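Local coordinates for protein 2,3-dimethylmalate lyase (Aspergillus niger, PDB 3FA4) that is a magnesium-binding lyase of the phosphoenolpyruvate phosphomutase family, built on a TIM-barrel fold, at residues S8-R11 against A12-P16; V97-T100 against T101-Y104. All blocks are in the same frame, centred on the assembly; numbering follows the deposited sequence.

Contact 1: S8-R11 against A12-P16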
# COMPACT_ATOMS: atom_id res chain seq x y z
N SER B 8 -7.14 -25.12 11.51
CA SER B 8 -7.51 -25.53 12.86
C SER B 8 -8.96 -25.00 13.19
O SER B 8 -9.74 -25.68 13.81
CB SER B 8 -6.41 -25.15 13.85
OG SER B 8 -6.25 -23.76 13.94
N LEU B 9 -9.32 -23.81 12.71
CA LEU B 9 -10.74 -23.34 12.73
C LEU B 9 -11.68 -24.34 12.07
O LEU B 9 -12.68 -24.73 12.67
CB LEU B 9 -10.92 -21.97 12.06
CG LEU B 9 -12.28 -21.31 12.33
CD1 LEU B 9 -12.61 -21.17 13.83
CD2 LEU B 9 -12.45 -19.90 11.60
N ARG B 10 -11.35 -24.76 10.86
CA ARG B 10 -12.16 -25.71 10.10
C ARG B 10 -12.38 -26.96 10.91
O ARG B 10 -13.47 -27.47 11.01
CB ARG B 10 -11.43 -26.06 8.79
CG ARG B 10 -12.29 -26.70 7.80
CD ARG B 10 -11.89 -26.39 6.37
NE ARG B 10 -13.08 -26.22 5.58
CZ ARG B 10 -13.44 -25.08 5.03
NH1 ARG B 10 -12.75 -24.00 5.16
NH2 ARG B 10 -14.51 -25.01 4.34
N ARG B 11 -11.30 -27.47 11.49
CA ARG B 11 -11.28 -28.69 12.24
C ARG B 11 -12.11 -28.53 13.52
O ARG B 11 -12.78 -29.46 13.92
CB ARG B 11 -9.82 -29.07 12.55
CG ARG B 11 -9.70 -30.30 13.46
CD ARG B 11 -8.28 -30.89 13.57
NE ARG B 11 -8.20 -31.93 14.65
CZ ARG B 11 -8.25 -33.26 14.47
NH1 ARG B 11 -8.39 -33.78 13.24
NH2 ARG B 11 -8.15 -34.11 15.53
N ALA B 12 -12.08 -27.35 14.16
CA ALA B 12 -12.86 -27.10 15.39
C ALA B 12 -14.35 -27.03 15.05
O ALA B 12 -15.17 -27.41 15.85
CB ALA B 12 -12.41 -25.79 16.02
N LEU B 13 -14.68 -26.52 13.85
CA LEU B 13 -16.08 -26.40 13.36
C LEU B 13 -16.68 -27.73 13.01
O LEU B 13 -17.90 -27.90 13.11
CB LEU B 13 -16.22 -25.47 12.12
CG LEU B 13 -16.05 -23.94 12.34
CD1 LEU B 13 -16.17 -23.21 11.13
CD2 LEU B 13 -17.09 -23.39 13.32
N GLU B 14 -15.86 -28.67 12.55
CA GLU B 14 -16.33 -30.04 12.24
C GLU B 14 -16.51 -30.79 13.54
O GLU B 14 -17.01 -31.95 13.56
CB GLU B 14 -15.34 -30.75 11.32
CG GLU B 14 -15.08 -30.06 9.94
CD GLU B 14 -13.84 -30.68 9.22
OE1 GLU B 14 -12.99 -31.30 9.93
OE2 GLU B 14 -13.68 -30.55 7.97
N ASN B 15 -16.10 -30.16 14.63
CA ASN B 15 -16.36 -30.76 15.95
C ASN B 15 -17.50 -30.12 16.77
O ASN B 15 -17.41 -28.96 17.16
CB ASN B 15 -15.09 -30.83 16.81
CG ASN B 15 -15.41 -31.16 18.25
OD1 ASN B 15 -16.59 -31.15 18.63
ND2 ASN B 15 -14.41 -31.42 19.05
N PRO B 16 -18.58 -30.88 17.05
CA PRO B 16 -19.71 -30.29 17.77
C PRO B 16 -19.48 -29.75 19.20
O PRO B 16 -20.30 -28.96 19.68
CB PRO B 16 -20.78 -31.41 17.75
CG PRO B 16 -20.40 -32.20 16.51
CD PRO B 16 -18.89 -32.27 16.66
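L9 and L13 sit one turn apart on helix 5-13, which lies across the N-terminal end of this TIM barrel, and their side chains point into that end. Their isopropyl ends are in loose apolar contact, CG of L9 lying 4.5 Å from CD1 of L13. Both touch I20, at the start of strand 20-25, and L13 also reaches V156, at the start of strand 156-161; bulky aliphatic chains suit the plugging of a barrel end. A12, on a neighbouring side of the helix, rests its methyl near the carbonyl oxygens of S8 and L9 and keeps the bulk low where it meets S18.

R10 and E14 form the next pair, and they do not make a salt bridge. The two chains cross obliquely, with the guanidinium and carboxylate planes 87° apart and NE of R10 still 5.0 Å from OE2 of E14. What approaches E14 is the aliphatic part of R10: its CG lies 4.1 Å from OE2. The arginine chain leaves CA with CG set opposite the backbone N (chi1 -164°), and bends at chi2 and chi3 then carry the charge to D185, its salt-bridge partner, and to the carbonyl oxygen of D154. A long, flexible residue suits that reach from the helix surface.

Three i to i+4 backbone bonds tie the turn together, running from A12, L13 and E14 to S8, L9 and R10. The last, E14 N to R10 O, spans 3.1 Å, and E14 folds back along the same carbonyl, its CG 3.2 Å from R10 O.

Contact 2: V97-T100 against T101-Y104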
# COMPACT_ATOMS: atom_id res chain seq x y z
N VAL B 97 -14.29 -11.31 -5.98
CA VAL B 97 -14.42 -12.29 -4.86
C VAL B 97 -13.23 -13.28 -4.75
O VAL B 97 -12.73 -13.53 -3.65
CB VAL B 97 -15.77 -13.00 -4.90
CG1 VAL B 97 -15.95 -13.80 -3.65
CG2 VAL B 97 -16.87 -11.97 -5.02
N ALA B 98 -12.79 -13.81 -5.88
CA ALA B 98 -11.76 -14.85 -6.02
C ALA B 98 -10.43 -14.32 -5.54
O ALA B 98 -9.70 -15.00 -4.76
CB ALA B 98 -11.61 -15.24 -7.50
N ARG B 99 -10.11 -13.13 -6.06
CA ARG B 99 -8.95 -12.33 -5.65
C ARG B 99 -8.88 -12.04 -4.18
O ARG B 99 -7.81 -12.14 -3.61
CB ARG B 99 -8.89 -11.01 -6.42
CG ARG B 99 -8.48 -11.23 -7.85
CD ARG B 99 -8.14 -9.92 -8.61
NE ARG B 99 -7.07 -9.10 -8.02
CZ ARG B 99 -5.81 -9.07 -8.46
NH1 ARG B 99 -5.43 -9.85 -9.45
NH2 ARG B 99 -4.87 -8.30 -7.86
N THR B 100 -10.00 -11.67 -3.58
CA THR B 100 -10.10 -11.42 -2.13
C THR B 100 -9.85 -12.74 -1.37
O THR B 100 -9.18 -12.78 -0.36
CB THR B 100 -11.55 -11.00 -1.78
OG1 THR B 100 -11.91 -9.82 -2.47
CG2 THR B 100 -11.79 -10.84 -0.21
N THR B 101 -10.42 -13.81 -1.89
CA THR B 101 -10.36 -15.16 -1.25
C THR B 101 -8.90 -15.62 -1.22
O THR B 101 -8.46 -16.05 -0.20
CB THR B 101 -11.29 -16.14 -1.98
OG1 THR B 101 -12.65 -15.63 -1.95
CG2 THR B 101 -11.28 -17.56 -1.37
N GLU B 102 -8.19 -15.48 -2.35
CA GLU B 102 -6.81 -15.89 -2.55
C GLU B 102 -5.80 -15.09 -1.66
O GLU B 102 -4.90 -15.69 -1.02
CB GLU B 102 -6.43 -15.77 -4.04
CG GLU B 102 -7.12 -16.71 -4.93
CD GLU B 102 -7.31 -16.21 -6.37
OE1 GLU B 102 -6.82 -15.10 -6.76
OE2 GLU B 102 -7.95 -16.96 -7.13
N GLN B 103 -5.92 -13.76 -1.70
CA GLN B 103 -5.21 -12.82 -0.87
C GLN B 103 -5.45 -12.97 0.65
O GLN B 103 -4.51 -13.00 1.41
CB GLN B 103 -5.56 -11.40 -1.30
CG GLN B 103 -4.96 -11.06 -2.61
CD GLN B 103 -5.08 -9.64 -2.93
OE1 GLN B 103 -5.12 -8.82 -2.02
NE2 GLN B 103 -5.09 -9.29 -4.23
N TYR B 104 -6.70 -13.06 1.10
CA TYR B 104 -6.99 -13.47 2.49
C TYR B 104 -6.37 -14.81 2.87
O TYR B 104 -5.82 -14.95 3.95
CB TYR B 104 -8.51 -13.53 2.74
CG TYR B 104 -9.18 -12.21 3.16
CD1 TYR B 104 -8.84 -11.01 2.58
CD2 TYR B 104 -10.20 -12.19 4.15
CE1 TYR B 104 -9.49 -9.81 2.95
CE2 TYR B 104 -10.84 -11.01 4.54
CZ TYR B 104 -10.46 -9.84 3.92
OH TYR B 104 -11.05 -8.69 4.28
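T101 begins the second turn of this part of helix 94-107, which links strands 83-86 and 111-114 in a beta-alpha-beta unit, and it binds V97 twice. Its N and its OG1 both donate to V97 O, from opposite faces of the carbonyl plane; the hydroxyl bond is 2.7 Å long, with OG1 40° out of that plane. Having OG1 beside the backbone N (chi1 -58°) turns the hydroxyl back to the preceding turn, so a threonine fits against A144 and A147 of helix 134-151.

E102 donates its N to A98 O and runs its side chain back along the helix, where OE2 comes within 4.1 Å of the small methyl CB of A98. Q103 bonds through its N to R99 O; its amide stands 80° to the guanidinium of R99, and Q103 NE2 and R99 NH2, both donors, pack at 3.8 Å without bonding. Q103 OE1 has a weak bond to R68 NH1, while R99 also packs on H54 of the second subunit.

Y104 closes the series with N bonded to T100 O. The threonine methyl CG2 lies over one ring face, 4.2 Å from the centroid, a CH-pi contact. Tyrosine adds to that apolar face a polar end, OH, for the main-chain oxygen of D86. The hydroxyls of buried T100 (to M96 O), T101 and Y104 each bond a main-chain oxygen, so these residues can sit inside with their polar atoms satisfied.

How the contacts relate
Contacts 1 and 2 are separate, each within one helix, with centres 22 Å apart and nearest atoms about 9 Å apart. They come in series along the chain: contact 1 lies on the helix leading into strand 20-25, contact 2 on the one between strands 83-86 and 111-114. Contact 1 lies near the surface across the N-terminal end of the barrel, touching the starts of strands 20-25 and 156-161; contact 2 is largely buried against the side wall. Contact 2 is tied to the metal site: the side chain of Y104 is about 9 Å from the magnesium ion, and its hydroxyl holds the backbone oxygen of D86; D86 and D88 are the metal-site residues. Y104 probably acts from the second shell.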